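Local structure of ABC transporter, periplasmic substrate-binding protein (Thermotoga maritima, 2HPG) at residues Gln25-Leu28 against Lys29-Lys32; Pro115-Gln118 against Lys119-Lys122; Ile289-Glu292 against Ala293-Lys297. The protein probably captures a solute in the periplasm and hands it to a tripartite ATP-independent (TRAP) membrane transporter, as a family 7 extracellular solute-binding protein. One frame throughout, in Å; residues are numbered along the deposited sequence.

Contact 1: Gln25-Leu28 against Lys29-Lys32; sequences QAFL and KWAK
Phe27 and Trp30 meet on the buried side of helix 22-37, the helix of a beta-alpha-beta unit whose parallel strands are 9-14 and 42-47. Four i to i+4 backbone bonds tie the turns together and use every carbonyl of Gln25-Leu28: Lys29 N gives to Gln25 O, Trp30 N to Ala26 O, Ala31 N to Phe27 O and Lys32 N to Leu28 O, all between 2.9 and 3.1 Å. Three side-chain nitrogens find partners beyond these two turns. Trp30 NE1, on a buried side chain, donates to the backbone oxygen of Ile249, and Lys29 NZ makes a salt bridge with Glu259 of helix 243-278. Gln25 NE2 reaches back to Gly20 O in a weak hydrogen bond. A chi1 of 162° sets the indole of Trp30 beside its own carbonyl carbon and brings the six-membered ring next to the preceding turn, while Phe27 stacks on Trp137 and both aromatic residues meet Phe13. Phe27 O, besides accepting from Ala31 N, lies at the edge of the indole, 3.5 Å from Trp30 CE3. That same CE3 sits in the plane of the phenyl ring, at its edge, 4.0 Å from Phe27 CD1.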
loop_
_atom_site.group_PDB
_atom_site.type_symbol
_atom_site.label_atom_id
_atom_site.label_comp_id
_atom_site.label_asym_id
_atom_site.label_seq_id
_atom_site.Cartn_x
_atom_site.Cartn_y
_atom_site.Cartn_z
ATOM N N GLN A 25 -6.826 11.301 8.191
ATOM C CA GLN A 25 -6.471 12.005 9.415
ATOM C C GLN A 25 -4.995 12.379 9.434
ATOM O O GLN A 25 -4.615 13.483 9.852
ATOM C CB GLN A 25 -6.761 11.121 10.621
ATOM C CG GLN A 25 -8.192 11.064 11.007
ATOM C CD GLN A 25 -8.433 10.161 12.196
ATOM O OE1 GLN A 25 -8.177 10.548 13.346
ATOM N NE2 GLN A 25 -8.953 8.955 11.938
ATOM N N ALA A 26 -4.175 11.431 8.991
ATOM C CA ALA A 26 -2.731 11.554 9.043
ATOM C C ALA A 26 -2.237 12.533 7.988
ATOM O O ALA A 26 -1.288 13.275 8.229
ATOM C CB ALA A 26 -2.073 10.188 8.859
ATOM N N PHE A 27 -2.853 12.513 6.801
ATOM C CA PHE A 27 -2.508 13.493 5.765
ATOM C C PHE A 27 -2.877 14.909 6.192
ATOM O O PHE A 27 -2.160 15.831 5.859
ATOM C CB PHE A 27 -3.152 13.155 4.410
ATOM C CG PHE A 27 -2.512 11.988 3.697
ATOM C CD1 PHE A 27 -1.314 12.130 3.023
ATOM C CD2 PHE A 27 -3.110 10.753 3.699
ATOM C CE1 PHE A 27 -0.737 11.057 2.358
ATOM C CE2 PHE A 27 -2.541 9.682 3.036
ATOM C CZ PHE A 27 -1.338 9.842 2.370
ATOM N N LEU A 28 -3.986 15.077 6.922
ATOM C CA LEU A 28 -4.385 16.380 7.446
ATOM C C LEU A 28 -3.404 16.906 8.507
ATOM O O LEU A 28 -3.146 18.104 8.580
ATOM C CB LEU A 28 -5.803 16.323 8.020
ATOM C CG LEU A 28 -6.913 16.073 6.980
ATOM C CD1 LEU A 28 -8.211 15.686 7.659
ATOM C CD2 LEU A 28 -7.112 17.314 6.081
ATOM N N LYS A 29 -2.879 16.000 9.327
ATOM C CA LYS A 29 -1.811 16.312 10.290
ATOM C C LYS A 29 -0.552 16.744 9.587
ATOM O O LYS A 29 0.099 17.701 9.998
ATOM C CB LYS A 29 -1.476 15.090 11.153
ATOM C CG LYS A 29 -2.435 14.822 12.301
ATOM C CD LYS A 29 -1.869 13.731 13.261
ATOM C CE LYS A 29 -0.601 14.216 14.015
ATOM N NZ LYS A 29 -0.009 13.223 14.993
ATOM N N TRP A 30 -0.187 16.013 8.541
ATOM C CA TRP A 30 0.973 16.356 7.740
ATOM C C TRP A 30 0.844 17.727 7.087
ATOM O O TRP A 30 1.781 18.527 7.126
ATOM C CB TRP A 30 1.192 15.303 6.666
ATOM C CG TRP A 30 2.053 15.731 5.555
ATOM C CD1 TRP A 30 3.388 16.033 5.605
ATOM C CD2 TRP A 30 1.662 15.852 4.187
ATOM N NE1 TRP A 30 3.853 16.331 4.351
ATOM C CE2 TRP A 30 2.806 16.253 3.461
ATOM C CE3 TRP A 30 0.442 15.675 3.501
ATOM C CZ2 TRP A 30 2.772 16.480 2.083
ATOM C CZ3 TRP A 30 0.414 15.885 2.129
ATOM C CH2 TRP A 30 1.572 16.273 1.431
ATOM N N ALA A 31 -0.305 17.970 6.470
ATOM C CA ALA A 31 -0.596 19.247 5.811
ATOM C C ALA A 31 -0.531 20.401 6.801
ATOM O O ALA A 31 0.067 21.431 6.521
ATOM C CB ALA A 31 -1.966 19.204 5.166
ATOM N N LYS A 32 -1.167 20.228 7.953
ATOM C CA LYS A 32 -1.161 21.261 8.994
ATOM C C LYS A 32 0.266 21.585 9.487
ATOM O O LYS A 32 0.600 22.761 9.660
ATOM C CB LYS A 32 -2.095 20.842 10.125
ATOM C CG LYS A 32 -2.338 21.893 11.175
ATOM C CD LYS A 32 -3.606 21.580 11.985
ATOM C CE LYS A 32 -4.885 22.085 11.273
ATOM N NZ LYS A 32 -6.173 21.772 12.013
#

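Contact 2: Pro115-Gln118 against Lys119-Lys122; sequences PTMQ and KWLK
Lys119 opens the second turn of helix 115-128 by donating from its backbone N to Pro115 O at 2.8 Å, which fastens the proline at the helix start to the turn that follows. Its CB rests near Thr116 O, but the chain's end leads away from that turn.

Trp120 comes next and meets two side chains of the first turn. Trp120 N bonds to Thr116 O at 3.0 Å, and the indole lies alongside the threonine, both pointing the same way. Thr116 CG2 stands over one face, 3.8 Å from the centroid of the six-membered ring and offset toward the rim, a CH-pi contact. The threonine can do this because its methyl, not its hydroxyl, takes the place opposite the backbone N, which leaves OG1 turned elsewhere to bond Glu317 of helix 308-318. Met117, a selenomethionine, approaches the indole at its edge: SE is 5.3 Å from the centroid of the same six-membered ring and 77° off its normal, a Met-aromatic contact.

Leu121 then packs against the selenium, its CG 3.7 Å from Met117 SE, while its N donates to Met117 O at 2.9 Å. Lys122 closes the turn through its N and Gln118 O at 3.1 Å, its long side chain extended away from the first turn.

The chemistry is thus divided: the carbonyls of Pro115-Gln118 are matched by backbone N-H groups and Thr116 OG1 by Glu317, whereas indole, methyl and selenium form an apolar surface that Leu314 and the loop residues Val81 and Ile84 help to cover, so this side is probably held mainly by dispersion and burial of apolar surface.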
loop_
_atom_site.group_PDB
_atom_site.type_symbol
_atom_site.label_atom_id
_atom_site.label_comp_id
_atom_site.label_asym_id
_atom_site.label_seq_id
_atom_site.Cartn_x
_atom_site.Cartn_y
_atom_site.Cartn_z
ATOM N N PRO A 115 21.631 2.145 -1.714
ATOM C CA PRO A 115 21.998 2.618 -3.046
ATOM C C PRO A 115 21.002 2.235 -4.147
ATOM O O PRO A 115 20.695 3.058 -5.014
ATOM C CB PRO A 115 23.344 1.919 -3.303
ATOM C CG PRO A 115 23.927 1.721 -1.958
ATOM C CD PRO A 115 22.778 1.533 -1.012
ATOM N N THR A 116 20.521 0.994 -4.128
ATOM C CA THR A 116 19.582 0.524 -5.149
ATOM C C THR A 116 18.252 1.295 -5.131
ATOM O O THR A 116 17.757 1.675 -6.188
ATOM C CB THR A 116 19.286 -0.974 -5.006
ATOM O OG1 THR A 116 20.501 -1.706 -5.168
ATOM C CG2 THR A 116 18.279 -1.431 -6.053
HETATM N N MSE A 117 17.676 1.529 -3.952
HETATM C CA MSE A 117 16.441 2.314 -3.882
HETATM C C MSE A 117 16.732 3.734 -4.358
HETATM O O MSE A 117 15.985 4.294 -5.159
HETATM C CB MSE A 117 15.859 2.354 -2.466
HETATM C CG MSE A 117 14.611 3.253 -2.289
HETATM SE SE MSE A 117 13.120 2.884 -3.523
HETATM C CE MSE A 117 12.966 0.995 -3.264
ATOM N N GLN A 118 17.820 4.321 -3.870
ATOM C CA GLN A 118 18.186 5.663 -4.318
ATOM C C GLN A 118 18.322 5.734 -5.841
ATOM O O GLN A 118 17.916 6.727 -6.462
ATOM C CB GLN A 118 19.439 6.151 -3.611
ATOM C CG GLN A 118 19.148 6.598 -2.186
ATOM C CD GLN A 118 20.391 6.673 -1.332
ATOM O OE1 GLN A 118 21.519 6.505 -1.823
ATOM N NE2 GLN A 118 20.200 6.913 -0.037
ATOM N N LYS A 119 18.849 4.675 -6.447
ATOM C CA LYS A 119 18.906 4.600 -7.896
ATOM C C LYS A 119 17.505 4.671 -8.499
ATOM O O LYS A 119 17.218 5.542 -9.316
ATOM C CB LYS A 119 19.596 3.321 -8.368
ATOM C CG LYS A 119 19.569 3.150 -9.882
ATOM C CD LYS A 119 20.301 1.912 -10.344
ATOM C CE LYS A 119 19.432 0.670 -10.203
ATOM N NZ LYS A 119 20.189 -0.597 -10.464
ATOM N N TRP A 120 16.631 3.753 -8.096
ATOM C CA TRP A 120 15.274 3.682 -8.653
ATOM C C TRP A 120 14.536 5.001 -8.530
ATOM O O TRP A 120 13.781 5.356 -9.421
ATOM C CB TRP A 120 14.437 2.618 -7.933
ATOM C CG TRP A 120 14.909 1.222 -8.115
ATOM C CD1 TRP A 120 15.645 0.736 -9.149
ATOM C CD2 TRP A 120 14.637 0.108 -7.256
ATOM N NE1 TRP A 120 15.868 -0.605 -8.980
ATOM C CE2 TRP A 120 15.260 -1.018 -7.825
ATOM C CE3 TRP A 120 13.938 -0.041 -6.058
ATOM C CZ2 TRP A 120 15.208 -2.289 -7.232
ATOM C CZ3 TRP A 120 13.881 -1.295 -5.467
ATOM C CH2 TRP A 120 14.507 -2.405 -6.062
ATOM N N LEU A 121 14.740 5.701 -7.413
ATOM C CA LEU A 121 14.042 6.952 -7.143
ATOM C C LEU A 121 14.572 8.090 -8.002
ATOM O O LEU A 121 13.839 9.026 -8.318
ATOM C CB LEU A 121 14.150 7.332 -5.665
ATOM C CG LEU A 121 13.502 6.355 -4.686
ATOM C CD1 LEU A 121 13.659 6.860 -3.246
ATOM C CD2 LEU A 121 12.039 6.100 -5.052
ATOM N N LYS A 122 15.851 8.011 -8.354
ATOM C CA LYS A 122 16.468 8.971 -9.255
ATOM C C LYS A 122 15.987 8.756 -10.683
ATOM O O LYS A 122 15.809 9.720 -11.410
ATOM C CB LYS A 122 17.988 8.839 -9.208
ATOM C CG LYS A 122 18.728 9.930 -9.956
ATOM C CD LYS A 122 20.215 9.885 -9.623
ATOM C CE LYS A 122 21.011 10.962 -10.340
ATOM N NZ LYS A 122 22.433 10.951 -9.879
#

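Contact 3: Ile289-Glu292 against Ala293-Lys297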
loop_
_atom_site.group_PDB
_atom_site.type_symbol
_atom_site.label_atom_id
_atom_site.label_comp_id
_atom_site.label_asym_id
_atom_site.label_seq_id
_atom_site.Cartn_x
_atom_site.Cartn_y
_atom_site.Cartn_z
ATOM N N ILE A 289 -1.725 -21.824 9.867
ATOM C CA ILE A 289 -1.569 -21.735 8.423
ATOM C C ILE A 289 -0.147 -22.089 8.059
ATOM O O ILE A 289 0.796 -21.707 8.745
ATOM C CB ILE A 289 -1.955 -20.326 7.909
ATOM C CG1 ILE A 289 -3.460 -20.092 8.161
ATOM C CG2 ILE A 289 -1.623 -20.185 6.433
ATOM C CD1 ILE A 289 -3.941 -18.665 7.970
ATOM N N ASP A 290 -0.016 -22.835 6.968
ATOM C CA ASP A 290 1.286 -23.209 6.449
ATOM C C ASP A 290 1.891 -22.020 5.690
ATOM O O ASP A 290 1.869 -22.008 4.472
ATOM C CB ASP A 290 1.118 -24.405 5.514
ATOM C CG ASP A 290 2.428 -25.075 5.200
ATOM O OD1 ASP A 290 3.489 -24.557 5.627
ATOM O OD2 ASP A 290 2.389 -26.137 4.536
ATOM N N LYS A 291 2.408 -21.020 6.412
ATOM C CA LYS A 291 2.873 -19.775 5.777
ATOM C C LYS A 291 4.124 -20.010 4.920
ATOM O O LYS A 291 4.270 -19.413 3.861
ATOM C CB LYS A 291 3.109 -18.666 6.810
ATOM C CG LYS A 291 1.793 -18.068 7.364
ATOM C CD LYS A 291 2.034 -16.931 8.373
ATOM C CE LYS A 291 2.283 -15.592 7.695
ATOM N NZ LYS A 291 2.615 -14.547 8.680
ATOM N N GLU A 292 5.002 -20.911 5.357
ATOM C CA GLU A 292 6.159 -21.307 4.539
ATOM C C GLU A 292 5.734 -21.872 3.177
ATOM O O GLU A 292 6.358 -21.580 2.158
ATOM C CB GLU A 292 7.042 -22.307 5.318
ATOM C CG GLU A 292 8.262 -22.879 4.555
ATOM C CD GLU A 292 9.358 -21.857 4.232
ATOM O OE1 GLU A 292 9.316 -20.716 4.732
ATOM O OE2 GLU A 292 10.286 -22.209 3.466
ATOM N N ALA A 293 4.674 -22.664 3.134
ATOM C CA ALA A 293 4.180 -23.184 1.864
ATOM C C ALA A 293 3.739 -22.035 0.935
ATOM O O ALA A 293 3.930 -22.099 -0.291
ATOM C CB ALA A 293 3.028 -24.142 2.090
ATOM N N PHE A 294 3.155 -20.992 1.526
ATOM C CA PHE A 294 2.687 -19.825 0.759
ATOM C C PHE A 294 3.877 -18.991 0.291
ATOM O O PHE A 294 3.925 -18.562 -0.862
ATOM C CB PHE A 294 1.714 -18.979 1.587
ATOM C CG PHE A 294 0.326 -19.541 1.646
ATOM C CD1 PHE A 294 -0.538 -19.393 0.587
ATOM C CD2 PHE A 294 -0.120 -20.216 2.775
ATOM C CE1 PHE A 294 -1.822 -19.918 0.635
ATOM C CE2 PHE A 294 -1.409 -20.727 2.839
ATOM C CZ PHE A 294 -2.259 -20.582 1.768
HETATM N N MSE A 295 4.838 -18.782 1.180
HETATM C CA MSE A 295 6.052 -18.067 0.822
HETATM C C MSE A 295 6.762 -18.746 -0.339
HETATM O O MSE A 295 7.273 -18.074 -1.238
HETATM C CB MSE A 295 6.968 -17.941 2.025
HETATM C CG MSE A 295 6.423 -16.992 3.059
HETATM SE SE MSE A 295 7.385 -16.872 4.712
HETATM C CE MSE A 295 5.915 -16.283 5.859
ATOM N N GLU A 296 6.773 -20.081 -0.334
ATOM C CA GLU A 296 7.420 -20.850 -1.394
ATOM C C GLU A 296 6.659 -20.701 -2.723
ATOM O O GLU A 296 7.267 -20.541 -3.770
ATOM C CB GLU A 296 7.601 -22.327 -0.961
ATOM C CG GLU A 296 8.654 -22.492 0.161
ATOM C CD GLU A 296 8.728 -23.905 0.774
ATOM O OE1 GLU A 296 8.008 -24.815 0.299
ATOM O OE2 GLU A 296 9.509 -24.112 1.750
ATOM N N LYS A 297 5.332 -20.728 -2.679
ATOM C CA LYS A 297 4.530 -20.467 -3.868
ATOM C C LYS A 297 4.722 -19.035 -4.381
ATOM O O LYS A 297 4.747 -18.821 -5.580
ATOM C CB LYS A 297 3.043 -20.699 -3.593
ATOM C CG LYS A 297 2.641 -22.131 -3.417
ATOM C CD LYS A 297 2.641 -22.876 -4.726
ATOM C CE LYS A 297 2.073 -24.270 -4.545
ATOM N NZ LYS A 297 2.600 -25.240 -5.559
#
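An N-cap opens helix 291-305, with Asp290 in the capping position and Ile289 and Phe294 meeting close by. Asp290 is also the centre of an inverse gamma turn, closed by a weak bond from Lys291 N to Ile289 O, and this bend leads the chain into the helix. A chi1 of -166° turns the carboxylate back toward the first turn, where Asp290 OD1 accepts weakly from Ala293 N at 3.3 Å, the capping bond. Asp290 O takes two more weak bonds, from Ala293 N and from Phe294 N, so the cap is a set of weak bonds spread over the first turn. The regular ladder begins one residue later, where Met295 N donates to Lys291 O at 2.8 Å.

On the buried side, Ile289 CG2 comes within 3.6 Å of Phe294 CE2, the two side chains crossing at a slant. Both also touch Thr222 of strand 218-234, and the phenyl ring reaches Tyr91 and Pro153. Replacing Phe294 with an alanine is likely to leave the Ile289 methyl without its partner and open a gap between the helix start and Thr222. Met295, a selenomethionine, extends its chain across Lys291, its CE 3.8 Å from Lys291 CB, and it also touches Asp94 and Phe95 of helix 92-95.

On the exposed side, Glu292 and Glu296 bring their carboxylates together with planes 88° apart. Glu292 bends at chi2 (67°) to reach across, and one of the two acids probably holds a proton, since Glu292 OE2 and Glu296 OE2 are only 2.7 Å apart.

All three contacts are local, each on or at the start of one helix, and they follow one another along the chain without touching. Contacts 1 and 3 are the most widely separated, with centres about 38 Å apart on opposite sides of the chain's centre. Contact 2 is about 27 Å from contact 1 and about 30 Å from contact 3, centre to centre; its nearest atoms lie about 15 Å from those of contact 1. The mixed sheet links two of these regions: contact 1 packs on strand 42-47, contact 3 on strand 218-234. Contact 2 instead leans on helix 308-318, near the chain's end. None of the three is identified with the solute site.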